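Local coordinates for protein phosphonate monoester hydrolase (Ruegeria pomeroyi, PDB 4UPK) that belongs to the sulfatase family of hydrolases, within the alkaline phosphatase clan, and forms an assembly of four protein chains, at residues 116-121 and 396-401; 110-115 and 405-410; 173-178 and 205-210; 169-174 and 186-191; 264-269 and 304-309. All coordinates share one frame; numbering follows the deposited sequence.

Contact 1: residues 116-121 and 396-401; sequences TEMRKA and PTILDW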
# COMPACT_ATOMS: atom_id res chain seq x y z
N THR A 116 7.30 -3.70 -15.25
CA THR A 116 6.64 -4.43 -14.15
C THR A 116 6.24 -5.84 -14.58
O THR A 116 6.43 -6.79 -13.82
CB THR A 116 5.45 -3.65 -13.59
OG1 THR A 116 4.51 -3.39 -14.64
CG2 THR A 116 5.86 -2.35 -12.89
N GLU A 117 5.71 -5.97 -15.80
CA GLU A 117 5.29 -7.25 -16.36
C GLU A 117 6.46 -8.14 -16.74
O GLU A 117 6.38 -9.34 -16.50
CB GLU A 117 4.26 -7.06 -17.49
CG GLU A 117 2.97 -6.38 -17.08
CD GLU A 117 2.39 -6.70 -15.71
OE1 GLU A 117 1.80 -7.79 -15.55
OE2 GLU A 117 2.54 -5.85 -14.80
N MET A 118 7.56 -7.56 -17.27
CA MET A 118 8.80 -8.28 -17.59
C MET A 118 9.50 -8.76 -16.32
O MET A 118 10.14 -9.80 -16.36
CB MET A 118 9.76 -7.45 -18.47
CG MET A 118 9.31 -7.36 -19.94
SD MET A 118 9.40 -8.91 -20.87
CE MET A 118 11.12 -8.93 -21.33
N ARG A 119 9.36 -8.02 -15.20
CA ARG A 119 9.91 -8.40 -13.89
C ARG A 119 9.25 -9.68 -13.36
O ARG A 119 9.92 -10.49 -12.70
CB ARG A 119 9.77 -7.26 -12.87
CG ARG A 119 10.83 -6.19 -13.04
CD ARG A 119 11.00 -5.43 -11.76
NE ARG A 119 12.08 -4.45 -11.86
CZ ARG A 119 13.02 -4.26 -10.94
NH1 ARG A 119 13.06 -5.02 -9.85
NH2 ARG A 119 13.94 -3.33 -11.11
N LYS A 120 7.94 -9.85 -13.67
CA LYS A 120 7.16 -11.05 -13.35
C LYS A 120 7.68 -12.27 -14.14
O LYS A 120 7.64 -13.39 -13.63
CB LYS A 120 5.66 -10.84 -13.62
CG LYS A 120 5.01 -9.77 -12.73
CD LYS A 120 3.54 -9.63 -13.07
CE LYS A 120 2.88 -8.54 -12.26
NZ LYS A 120 1.50 -8.24 -12.72
N ALA A 121 8.24 -12.03 -15.34
CA ALA A 121 8.85 -13.02 -16.22
C ALA A 121 10.34 -13.32 -15.84
O ALA A 121 10.98 -14.17 -16.47
CB ALA A 121 8.74 -12.58 -17.68
N PRO A 396 2.23 -5.64 -25.71
CA PRO A 396 1.68 -7.01 -25.79
C PRO A 396 2.46 -7.96 -26.69
O PRO A 396 2.45 -9.16 -26.43
CB PRO A 396 0.23 -6.79 -26.25
CG PRO A 396 0.26 -5.49 -26.95
CD PRO A 396 1.25 -4.65 -26.20
N THR A 397 3.17 -7.45 -27.72
CA THR A 397 4.00 -8.26 -28.60
C THR A 397 5.17 -8.89 -27.81
O THR A 397 5.43 -10.09 -27.93
CB THR A 397 4.47 -7.43 -29.79
OG1 THR A 397 3.35 -6.85 -30.45
CG2 THR A 397 5.29 -8.25 -30.79
N ILE A 398 5.86 -8.06 -26.99
CA ILE A 398 7.00 -8.46 -26.18
C ILE A 398 6.59 -9.51 -25.16
O ILE A 398 7.20 -10.57 -25.13
CB ILE A 398 7.73 -7.24 -25.52
CG1 ILE A 398 8.27 -6.25 -26.60
CG2 ILE A 398 8.86 -7.69 -24.57
CD1 ILE A 398 8.40 -4.78 -26.11
N LEU A 399 5.51 -9.22 -24.37
CA LEU A 399 4.99 -10.14 -23.36
C LEU A 399 4.59 -11.49 -23.93
O LEU A 399 4.93 -12.53 -23.36
CB LEU A 399 3.82 -9.52 -22.55
CG LEU A 399 4.16 -8.27 -21.70
CD1 LEU A 399 2.93 -7.78 -20.97
CD2 LEU A 399 5.35 -8.53 -20.72
N ASP A 400 3.89 -11.47 -25.08
CA ASP A 400 3.47 -12.67 -25.80
C ASP A 400 4.71 -13.51 -26.13
O ASP A 400 4.78 -14.68 -25.73
CB ASP A 400 2.70 -12.26 -27.07
CG ASP A 400 2.16 -13.38 -27.96
OD1 ASP A 400 2.31 -14.56 -27.58
OD2 ASP A 400 1.59 -13.06 -29.03
N TRP A 401 5.72 -12.89 -26.79
CA TRP A 401 6.97 -13.53 -27.19
C TRP A 401 7.76 -14.17 -26.03
O TRP A 401 8.31 -15.26 -26.21
CB TRP A 401 7.82 -12.57 -28.03
CG TRP A 401 9.00 -13.22 -28.67
CD1 TRP A 401 9.04 -13.87 -29.87
CD2 TRP A 401 10.34 -13.26 -28.14
NE1 TRP A 401 10.32 -14.32 -30.12
CE2 TRP A 401 11.13 -13.97 -29.07
CE3 TRP A 401 10.94 -12.79 -26.96
CZ2 TRP A 401 12.50 -14.20 -28.87
CZ3 TRP A 401 12.30 -13.01 -26.76
CH2 TRP A 401 13.06 -13.70 -27.71
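Met118 and Leu399 bring their CA atoms to 7.2 Å of each other on two helical segments that run essentially parallel, 116-120 and 396-401 having axes 10.7 Å apart and inclined by 1°. At that spacing the gap is filled by side chains alone, without a hydrogen bond between the segments. Leu399 supplies both of its methyls: CD2 lies 3.7 Å from Glu117 CB, with CD1 beside it against the same carbon. Met118 enters from the neighbouring position. Its chain is bent at chi2 (-68°) and chi3, which turns the sulfur toward the other helix although CB does not point there. SD then lies 3.9 Å from Ile398 CG2, the two side chains crossing at about a right angle, and 4.1 Å from Leu399 CD2. Both helices lie against the central mixed sheet of the alkaline phosphatase-like α/β fold, since Met118 and Ile398 each also touch Val36 of strand 35-41. Only the aliphatic part of Glu117 joins this apolar seam. The carboxylate leads away, and OE1 takes Lys120 NZ on its syn lone pair in a salt bridge of 2.9 Å, one turn along the same helix. Arg119, which takes no part in the seam, forms a salt bridge with Asp144 of the second subunit.

Contact 2: residues 110-115 and 405-410; sequences DTPNIA and EIPNAV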
# COMPACT_ATOMS: atom_id res chain seq x y z
N ASP A 110 0.00 2.28 -9.83
CA ASP A 110 -0.37 0.88 -10.02
C ASP A 110 -0.68 0.49 -11.49
O ASP A 110 -1.17 -0.62 -11.73
CB ASP A 110 -1.50 0.50 -9.05
CG ASP A 110 -2.80 1.30 -9.17
OD1 ASP A 110 -2.83 2.28 -9.96
OD2 ASP A 110 -3.78 0.93 -8.51
N THR A 111 -0.34 1.37 -12.45
CA THR A 111 -0.54 1.11 -13.88
C THR A 111 0.45 0.04 -14.36
O THR A 111 1.66 0.28 -14.30
CB THR A 111 -0.46 2.40 -14.73
OG1 THR A 111 -1.40 3.34 -14.22
CG2 THR A 111 -0.76 2.15 -16.20
N PRO A 112 -0.02 -1.12 -14.84
CA PRO A 112 0.91 -2.13 -15.34
C PRO A 112 1.68 -1.61 -16.56
O PRO A 112 1.12 -0.92 -17.40
CB PRO A 112 -0.01 -3.31 -15.70
CG PRO A 112 -1.27 -3.06 -14.99
CD PRO A 112 -1.42 -1.58 -14.98
N ASN A 113 2.98 -1.88 -16.60
CA ASN A 113 3.82 -1.42 -17.71
C ASN A 113 4.71 -2.56 -18.17
O ASN A 113 4.71 -3.62 -17.54
CB ASN A 113 4.60 -0.14 -17.35
CG ASN A 113 5.57 -0.25 -16.19
OD1 ASN A 113 6.53 -1.02 -16.21
ND2 ASN A 113 5.42 0.61 -15.20
N ILE A 114 5.45 -2.36 -19.29
CA ILE A 114 6.36 -3.38 -19.84
C ILE A 114 7.41 -3.86 -18.82
O ILE A 114 7.67 -5.05 -18.76
CB ILE A 114 6.95 -2.98 -21.24
CG1 ILE A 114 7.64 -4.16 -21.97
CG2 ILE A 114 7.86 -1.74 -21.17
CD1 ILE A 114 6.71 -5.28 -22.46
N ALA A 115 7.97 -2.95 -17.99
CA ALA A 115 8.99 -3.28 -17.00
C ALA A 115 8.44 -4.12 -15.83
O ALA A 115 9.02 -5.16 -15.50
CB ALA A 115 9.67 -2.02 -16.49
N GLU A 405 1.85 -13.30 -19.24
CA GLU A 405 0.45 -12.88 -19.29
C GLU A 405 0.34 -11.40 -19.59
O GLU A 405 1.04 -10.58 -18.99
CB GLU A 405 -0.24 -13.19 -17.94
CG GLU A 405 -1.76 -13.05 -17.98
CD GLU A 405 -2.50 -13.28 -16.67
OE1 GLU A 405 -1.91 -13.84 -15.73
OE2 GLU A 405 -3.69 -12.90 -16.61
N ILE A 406 -0.53 -11.05 -20.56
CA ILE A 406 -0.76 -9.66 -20.90
C ILE A 406 -1.93 -9.19 -20.00
O ILE A 406 -3.01 -9.79 -20.05
CB ILE A 406 -1.06 -9.40 -22.42
CG1 ILE A 406 0.02 -10.02 -23.35
CG2 ILE A 406 -1.25 -7.90 -22.69
CD1 ILE A 406 -0.44 -10.28 -24.78
N PRO A 407 -1.74 -8.12 -19.19
CA PRO A 407 -2.86 -7.60 -18.39
C PRO A 407 -4.04 -7.13 -19.27
O PRO A 407 -3.82 -6.70 -20.41
CB PRO A 407 -2.23 -6.40 -17.65
CG PRO A 407 -0.80 -6.60 -17.71
CD PRO A 407 -0.53 -7.29 -19.00
N ASN A 408 -5.29 -7.22 -18.74
CA ASN A 408 -6.51 -6.77 -19.41
C ASN A 408 -6.52 -5.24 -19.63
O ASN A 408 -7.15 -4.78 -20.58
CB ASN A 408 -7.76 -7.21 -18.64
CG ASN A 408 -8.19 -8.64 -18.87
OD1 ASN A 408 -7.71 -9.35 -19.76
ND2 ASN A 408 -9.15 -9.09 -18.08
N ALA A 409 -5.80 -4.48 -18.79
CA ALA A 409 -5.64 -3.02 -18.91
C ALA A 409 -5.04 -2.60 -20.28
O ALA A 409 -5.32 -1.50 -20.76
CB ALA A 409 -4.76 -2.50 -17.78
N VAL A 410 -4.25 -3.49 -20.90
CA VAL A 410 -3.60 -3.25 -22.18
C VAL A 410 -4.62 -3.23 -23.32
O VAL A 410 -5.30 -4.23 -23.60
CB VAL A 410 -2.40 -4.23 -22.42
CG1 VAL A 410 -1.83 -4.11 -23.83
CG2 VAL A 410 -1.30 -4.02 -21.38
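Pro112 packs against Pro407 and Ala409, joining the loop that leads into helix 114-120 to a type I beta turn, Pro407 to Val410, beyond helix 394-402. Asn408 and Ala409 both have the helical backbone angles of a type I turn, closed by Val410 N to Pro407 O at 3.3 Å. Both proline rings are puckered C-gamma exo and point their CB atoms toward the opposite segment. The closest approach is between two ring carbons, Pro112 CB lying 3.9 Å from Pro407 CG. Pro112 CD makes the looser approach, 4.5 Å from Ala409 CB. No hydrogen bond links the segments, so the join is apolar, and Glu117 adds to it by touching both prolines.

The residue after Pro112 turns its CB the other way. Asn113 is the N-cap of helix 114-120, and its chi1 of 62° sets CG between the backbone N and the carbonyl carbon, from where OD1 reaches the backbone N of Thr116. Asn113 ND2 is bonded to Arg155 O, which further fixes the rotation of the amide. Thr116 returns the bond, its OG1 pairing with Asn113 N, and this reciprocal pair completes a capping box.

Contact 3: residues 173-178 and 205-210; sequences SHLKNR and AMYRAE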
# COMPACT_ATOMS: atom_id res chain seq x y z
N SER A 173 29.33 15.10 -17.86
CA SER A 173 30.59 14.83 -17.15
C SER A 173 31.66 14.30 -18.12
O SER A 173 32.81 14.71 -18.02
CB SER A 173 30.36 13.88 -15.98
OG SER A 173 29.43 14.44 -15.08
N HIS A 174 31.27 13.48 -19.10
CA HIS A 174 32.14 12.98 -20.18
C HIS A 174 32.75 14.20 -20.92
O HIS A 174 33.96 14.27 -21.11
CB HIS A 174 31.33 12.09 -21.15
CG HIS A 174 32.15 11.55 -22.30
ND1 HIS A 174 31.95 11.97 -23.60
CD2 HIS A 174 33.19 10.68 -22.28
CE1 HIS A 174 32.83 11.31 -24.33
NE2 HIS A 174 33.61 10.55 -23.58
N LEU A 175 31.91 15.21 -21.23
CA LEU A 175 32.30 16.46 -21.89
C LEU A 175 33.28 17.31 -21.06
O LEU A 175 34.26 17.79 -21.62
CB LEU A 175 31.07 17.28 -22.34
CG LEU A 175 30.17 16.67 -23.42
CD1 LEU A 175 28.89 17.45 -23.54
CD2 LEU A 175 30.86 16.63 -24.78
N LYS A 176 33.02 17.48 -19.74
CA LYS A 176 33.93 18.23 -18.88
C LYS A 176 35.28 17.53 -18.76
O LYS A 176 36.32 18.19 -18.86
CB LYS A 176 33.32 18.47 -17.49
CG LYS A 176 32.30 19.61 -17.45
CD LYS A 176 31.41 19.57 -16.20
CE LYS A 176 30.12 20.35 -16.36
NZ LYS A 176 30.34 21.81 -16.55
N ASN A 177 35.27 16.18 -18.58
CA ASN A 177 36.49 15.34 -18.44
C ASN A 177 37.36 15.25 -19.69
O ASN A 177 38.57 15.07 -19.59
CB ASN A 177 36.14 13.95 -17.91
CG ASN A 177 35.61 13.96 -16.50
OD1 ASN A 177 35.85 14.88 -15.71
ND2 ASN A 177 34.88 12.92 -16.15
N ARG A 178 36.74 15.41 -20.86
CA ARG A 178 37.43 15.39 -22.15
C ARG A 178 37.97 16.77 -22.45
O ARG A 178 38.70 16.95 -23.42
CB ARG A 178 36.52 14.86 -23.26
CG ARG A 178 36.24 13.37 -23.12
CD ARG A 178 36.67 12.56 -24.33
NE ARG A 178 38.00 12.00 -24.15
CZ ARG A 178 38.55 11.08 -24.94
NH1 ARG A 178 37.87 10.60 -25.98
NH2 ARG A 178 39.77 10.62 -24.70
N ALA A 205 28.77 20.92 -34.25
CA ALA A 205 28.59 20.95 -32.80
C ALA A 205 29.95 21.18 -32.10
O ALA A 205 30.99 20.87 -32.68
CB ALA A 205 27.95 19.66 -32.32
N MET A 206 29.92 21.75 -30.88
CA MET A 206 31.07 22.03 -29.99
C MET A 206 31.90 20.75 -29.78
O MET A 206 33.13 20.79 -29.72
CB MET A 206 30.55 22.59 -28.63
CG MET A 206 31.58 22.58 -27.47
SD MET A 206 30.84 22.35 -25.80
CE MET A 206 30.56 20.59 -25.81
N TYR A 207 31.21 19.61 -29.65
CA TYR A 207 31.79 18.28 -29.42
C TYR A 207 32.05 17.54 -30.73
O TYR A 207 31.30 17.68 -31.70
CB TYR A 207 30.88 17.45 -28.47
CG TYR A 207 29.41 17.53 -28.81
CD1 TYR A 207 28.84 16.69 -29.77
CD2 TYR A 207 28.58 18.47 -28.20
CE1 TYR A 207 27.49 16.77 -30.10
CE2 TYR A 207 27.23 18.59 -28.55
CZ TYR A 207 26.69 17.73 -29.49
OH TYR A 207 25.36 17.84 -29.81
N ARG A 208 33.12 16.73 -30.74
CA ARG A 208 33.47 15.88 -31.89
C ARG A 208 32.45 14.74 -31.94
O ARG A 208 31.78 14.48 -30.92
CB ARG A 208 34.90 15.32 -31.77
CG ARG A 208 35.97 16.41 -31.79
CD ARG A 208 37.36 15.89 -31.45
NE ARG A 208 37.92 15.11 -32.55
CZ ARG A 208 38.67 14.03 -32.41
NH1 ARG A 208 38.98 13.58 -31.19
NH2 ARG A 208 39.11 13.37 -33.47
N ALA A 209 32.30 14.08 -33.10
CA ALA A 209 31.36 12.96 -33.31
C ALA A 209 31.53 11.84 -32.28
O ALA A 209 30.53 11.34 -31.77
CB ALA A 209 31.49 12.41 -34.72
N GLU A 210 32.78 11.47 -31.94
CA GLU A 210 33.06 10.42 -30.96
C GLU A 210 32.67 10.82 -29.53
O GLU A 210 32.63 9.95 -28.66
CB GLU A 210 34.53 9.94 -31.04
CG GLU A 210 35.55 11.06 -30.93
CD GLU A 210 36.12 11.51 -32.27
OE1 GLU A 210 35.39 12.15 -33.06
OE2 GLU A 210 37.31 11.22 -32.51
O HOH W 1 34.86 9.45 -26.50
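The long loop between helices 169-177 and 213-224 folds back over the first of them here, setting Met206 and Tyr207 against Leu175. The nearest backbones are those of Leu175 and Tyr207, with CA atoms 7.8 Å apart. One methyl does the touching: Leu175 CD2 lies 3.8 Å from Tyr207 CB and 4.1 Å from Met206 CE. The Met206 chain bends at chi2 and chi3, carrying CE to the edge of the Tyr207 ring, in its plane, while Ala205 CB covers one face of that ring.

In this sulfatase-family protein the contact thus packs the loop onto helix 169-177, and Phe182, from an earlier part of the same loop, also touches Leu175. Elsewhere on the helix, Ser173 and Asn177 hydrogen-bond to the second subunit. At the more exposed end a water bridges the segments. It donates to Glu210 O at 3.1 Å and accepts two weak bonds, from His174 NE2 at 3.4 Å and Arg178 NH1 at 3.3 Å. The water lies at the edge of the His174 ring, in plane, and Arg178 CG sits above one face of that ring.

Contact 4: residues 169-174 and 186-191; sequences YPWQSH and AQVYVP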
# COMPACT_ATOMS: atom_id res chain seq x y z
N TYR A 169 23.59 13.95 -17.02
CA TYR A 169 24.76 14.13 -16.16
C TYR A 169 25.96 13.26 -16.56
O TYR A 169 27.04 13.83 -16.69
CB TYR A 169 24.40 14.07 -14.66
CG TYR A 169 23.79 15.36 -14.13
CD1 TYR A 169 23.27 16.33 -14.99
CD2 TYR A 169 23.68 15.59 -12.76
CE1 TYR A 169 22.66 17.48 -14.51
CE2 TYR A 169 23.09 16.76 -12.26
CZ TYR A 169 22.58 17.69 -13.14
OH TYR A 169 22.01 18.85 -12.66
N PRO A 170 25.79 11.94 -16.88
CA PRO A 170 26.93 11.15 -17.38
C PRO A 170 27.57 11.76 -18.64
O PRO A 170 28.79 11.88 -18.69
CB PRO A 170 26.30 9.78 -17.68
CG PRO A 170 25.13 9.69 -16.75
CD PRO A 170 24.58 11.09 -16.77
N TRP A 171 26.75 12.18 -19.64
CA TRP A 171 27.25 12.80 -20.88
C TRP A 171 27.88 14.17 -20.62
O TRP A 171 28.94 14.44 -21.17
CB TRP A 171 26.18 12.87 -21.98
CG TRP A 171 26.69 13.44 -23.28
CD1 TRP A 171 27.80 13.04 -23.97
CD2 TRP A 171 26.16 14.57 -23.99
NE1 TRP A 171 27.96 13.81 -25.09
CE2 TRP A 171 26.98 14.77 -25.13
CE3 TRP A 171 25.06 15.44 -23.80
CZ2 TRP A 171 26.74 15.78 -26.06
CZ3 TRP A 171 24.82 16.44 -24.73
CH2 TRP A 171 25.64 16.59 -25.86
N GLN A 172 27.28 14.99 -19.74
CA GLN A 172 27.83 16.31 -19.36
C GLN A 172 29.17 16.16 -18.69
O GLN A 172 30.05 16.99 -18.91
CB GLN A 172 26.88 17.10 -18.44
CG GLN A 172 25.66 17.73 -19.15
CD GLN A 172 25.11 18.87 -18.32
OE1 GLN A 172 25.79 19.88 -18.07
NE2 GLN A 172 23.86 18.77 -17.92
N SER A 173 29.33 15.10 -17.86
CA SER A 173 30.59 14.83 -17.15
C SER A 173 31.66 14.30 -18.12
O SER A 173 32.81 14.71 -18.02
CB SER A 173 30.36 13.88 -15.98
OG SER A 173 29.43 14.44 -15.08
N HIS A 174 31.27 13.48 -19.10
CA HIS A 174 32.14 12.98 -20.18
C HIS A 174 32.75 14.20 -20.92
O HIS A 174 33.96 14.27 -21.11
CB HIS A 174 31.33 12.09 -21.15
CG HIS A 174 32.15 11.55 -22.30
ND1 HIS A 174 31.95 11.97 -23.60
CD2 HIS A 174 33.19 10.68 -22.28
CE1 HIS A 174 32.83 11.31 -24.33
NE2 HIS A 174 33.61 10.55 -23.58
N ALA A 186 23.24 24.62 -21.72
CA ALA A 186 22.68 25.16 -22.98
C ALA A 186 23.76 25.57 -24.04
O ALA A 186 23.46 25.59 -25.23
CB ALA A 186 21.76 26.33 -22.70
N GLN A 187 25.00 25.84 -23.60
CA GLN A 187 26.11 26.21 -24.49
C GLN A 187 26.59 25.05 -25.38
O GLN A 187 27.13 25.27 -26.45
CB GLN A 187 27.29 26.78 -23.68
CG GLN A 187 27.03 28.15 -23.03
CD GLN A 187 28.10 28.55 -22.03
OE1 GLN A 187 29.25 28.08 -22.06
NE2 GLN A 187 27.74 29.43 -21.09
N VAL A 188 26.39 23.81 -24.92
CA VAL A 188 26.75 22.54 -25.57
C VAL A 188 26.00 22.38 -26.95
O VAL A 188 26.55 21.82 -27.88
CB VAL A 188 26.41 21.38 -24.57
CG1 VAL A 188 26.40 20.01 -25.24
CG2 VAL A 188 27.34 21.39 -23.37
N TYR A 189 24.78 22.91 -27.05
CA TYR A 189 23.89 22.80 -28.21
C TYR A 189 24.00 23.92 -29.25
O TYR A 189 23.32 23.87 -30.28
CB TYR A 189 22.43 22.65 -27.72
CG TYR A 189 22.22 21.40 -26.91
CD1 TYR A 189 22.19 20.15 -27.51
CD2 TYR A 189 22.09 21.46 -25.52
CE1 TYR A 189 22.01 18.99 -26.77
CE2 TYR A 189 21.90 20.30 -24.76
CZ TYR A 189 21.86 19.07 -25.39
OH TYR A 189 21.66 17.91 -24.69
N VAL A 190 24.84 24.93 -28.96
CA VAL A 190 25.07 26.08 -29.84
C VAL A 190 26.03 25.63 -30.98
O VAL A 190 27.12 25.15 -30.69
CB VAL A 190 25.60 27.32 -29.06
CG1 VAL A 190 25.87 28.50 -30.00
CG2 VAL A 190 24.62 27.74 -27.96
N PRO A 191 25.60 25.75 -32.27
CA PRO A 191 26.49 25.38 -33.37
C PRO A 191 27.71 26.30 -33.44
O PRO A 191 27.60 27.51 -33.15
CB PRO A 191 25.60 25.56 -34.62
CG PRO A 191 24.19 25.60 -34.11
CD PRO A 191 24.33 26.28 -32.78
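Trp171 spans the gap between helix 169-177 and the loop residues Val188 and Tyr189, part of the long connection between helices 169-177 and 213-224 of this sulfatase-family protein. Its CB points toward the loop, and CG continues outward, anti to the backbone N (chi1 -177°), a torsion that carries the indole toward Val188 and Tyr189 and brings its six-membered ring to them. Along the five-membered ring, NE1 turns to another partner, donating to Asp211 O, which ties the indole to the approach to helix 213-224. The six-membered ring makes the contact itself. CZ3 approaches the Tyr189 phenol, 3.5 Å from OH and 4.0 Å from CZ, with the hydroxyl oxygen at the indole edge, near its plane. Val188 CG1, a methyl coming from the opposite direction, lies against both Trp171 CH2 (3.6 Å) and Trp171 CZ3 (3.9 Å). Tyr207 meets the indole edge-to-face. All three residues of the contact are buried. The Tyr189 hydroxyl is hydrogen-bonded to the hydroxyl of Tyr185, whose ring also meets Tyr189 edge-to-face. On the helix, Tyr169 O accepts two bonds from one residue: Ser173 N in the regular helical pattern, and Ser173 OG at 2.9 Å, which stands above the carbonyl plane, 41° out of it.

Contact 5: residues 264-269 and 304-309; sequences PARLPG and ETIQTL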
# COMPACT_ATOMS: atom_id res chain seq x y z
N PRO A 264 9.37 21.43 -47.84
CA PRO A 264 8.28 20.74 -47.13
C PRO A 264 6.97 20.75 -47.92
O PRO A 264 6.77 21.62 -48.78
CB PRO A 264 8.11 21.57 -45.85
CG PRO A 264 9.35 22.38 -45.72
CD PRO A 264 9.81 22.65 -47.11
N ALA A 265 6.08 19.79 -47.62
CA ALA A 265 4.73 19.71 -48.20
C ALA A 265 3.90 20.72 -47.41
O ALA A 265 3.79 20.61 -46.19
CB ALA A 265 4.16 18.30 -48.05
N ARG A 266 3.40 21.76 -48.08
CA ARG A 266 2.67 22.85 -47.42
C ARG A 266 1.84 23.65 -48.41
O ARG A 266 2.12 23.62 -49.61
CB ARG A 266 3.66 23.81 -46.70
CG ARG A 266 4.70 24.39 -47.68
CD ARG A 266 5.78 25.23 -47.06
NE ARG A 266 6.68 25.69 -48.11
CZ ARG A 266 7.81 26.34 -47.92
NH1 ARG A 266 8.21 26.66 -46.70
NH2 ARG A 266 8.55 26.70 -48.95
N LEU A 267 0.87 24.42 -47.87
CA LEU A 267 0.06 25.34 -48.66
C LEU A 267 0.90 26.65 -48.90
O LEU A 267 1.90 26.85 -48.19
CB LEU A 267 -1.33 25.58 -48.02
CG LEU A 267 -2.32 24.38 -48.00
CD1 LEU A 267 -3.69 24.79 -47.46
CD2 LEU A 267 -2.51 23.75 -49.37
N PRO A 268 0.65 27.49 -49.92
CA PRO A 268 1.57 28.62 -50.13
C PRO A 268 1.91 29.52 -48.92
O PRO A 268 3.06 29.86 -48.71
CB PRO A 268 0.95 29.38 -51.31
CG PRO A 268 0.11 28.36 -52.03
CD PRO A 268 -0.41 27.45 -50.95
N GLY A 269 0.90 29.91 -48.16
CA GLY A 269 1.10 30.80 -47.03
C GLY A 269 0.53 30.27 -45.74
O GLY A 269 -0.21 29.29 -45.75
N GLU A 304 15.75 29.01 -46.89
CA GLU A 304 17.15 28.70 -46.58
C GLU A 304 17.26 28.15 -45.16
O GLU A 304 17.94 27.14 -44.95
CB GLU A 304 18.06 29.94 -46.74
CG GLU A 304 19.54 29.61 -46.70
CD GLU A 304 20.51 30.77 -46.75
OE1 GLU A 304 20.15 31.85 -47.28
OE2 GLU A 304 21.67 30.59 -46.32
N THR A 305 16.59 28.80 -44.19
CA THR A 305 16.54 28.38 -42.80
C THR A 305 15.87 27.00 -42.66
O THR A 305 16.48 26.09 -42.10
CB THR A 305 15.82 29.46 -41.98
OG1 THR A 305 16.64 30.61 -41.90
CG2 THR A 305 15.39 28.99 -40.59
N ILE A 306 14.64 26.86 -43.19
CA ILE A 306 13.84 25.63 -43.14
C ILE A 306 14.60 24.42 -43.69
O ILE A 306 14.66 23.39 -43.01
CB ILE A 306 12.44 25.86 -43.80
CG1 ILE A 306 11.57 26.79 -42.92
CG2 ILE A 306 11.70 24.54 -44.07
CD1 ILE A 306 10.52 27.63 -43.72
N GLN A 307 15.25 24.58 -44.86
CA GLN A 307 16.02 23.51 -45.51
C GLN A 307 17.30 23.12 -44.74
O GLN A 307 17.70 21.95 -44.77
CB GLN A 307 16.29 23.84 -46.99
CG GLN A 307 15.03 23.95 -47.85
CD GLN A 307 14.25 22.67 -47.98
OE1 GLN A 307 13.40 22.34 -47.16
NE2 GLN A 307 14.48 21.94 -49.05
N THR A 308 17.90 24.08 -44.04
CA THR A 308 19.10 23.89 -43.23
C THR A 308 18.79 23.01 -42.03
O THR A 308 19.50 22.02 -41.80
CB THR A 308 19.78 25.23 -42.91
OG1 THR A 308 20.08 25.89 -44.15
CG2 THR A 308 21.05 25.07 -42.13
N LEU A 309 17.70 23.33 -41.31
CA LEU A 309 17.19 22.58 -40.17
C LEU A 309 16.87 21.16 -40.60
O LEU A 309 17.19 20.21 -39.89
CB LEU A 309 15.93 23.27 -39.63
CG LEU A 309 16.11 24.19 -38.43
CD1 LEU A 309 16.80 25.49 -38.82
CD2 LEU A 309 14.80 24.47 -37.76
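Loop-to-helix packing, mostly apolar and without hydrogen bonds between the segments, sets Pro264 and Arg266 against Ile306 and Gln307 near the start of the long helix 303-333. The closest backbones are those of Pro264 and Gln307, whose CA atoms are 8.4 Å apart. Pro264 CG lies 3.6 Å from Ile306 CG2, and its ring carbon CD is equally close to Gln307 OE1, at 3.6 Å. A bend at chi2 (-64°) brings that OE1 over to the proline, and the other amide atom, NE2, is bonded to Pro262 O, two residues before Pro264, which holds the amide against the loop.

Arg266 extends straight from CG to NE and meets Ile306 with the rim of its guanidinium: Ile306 CD1 lies in plane at the edge, 3.9 Å from NH1. Pro264 CD sits 4.2 Å above that plane, over its centre. NH2 forms a salt bridge with Asp303, anchoring the group at the first residue of the helix. The loop runs between strand 234-239 and helix 270-275: Gly269 is the N-cap of that short helix, whose Glu273 accepts from Leu267 N, so the contact joins its approach to the beginning of helix 303-333.

From the N terminus, contact 2 opens first, at 110-115, and contact 1 directly after it. Both close only near residue 400, contact 1 just inside contact 2, so they enclose the other three. Contacts 4 and 3 overlap, sharing Ser173 and His174: contact 4 closes the shorter loop at 186-191, contact 3 the longer at 205-210, and both fasten the connection before helix 213-224 to helix 169-177. Contact 5 follows in series, joining the loop before helix 270-275 to helix 303-333. Contacts 1 and 2 touch and join helix 114-120 to helix 394-402 and its following loop; contact 5, its centre about 43 Å from that of contact 1, lies across the chain's centre.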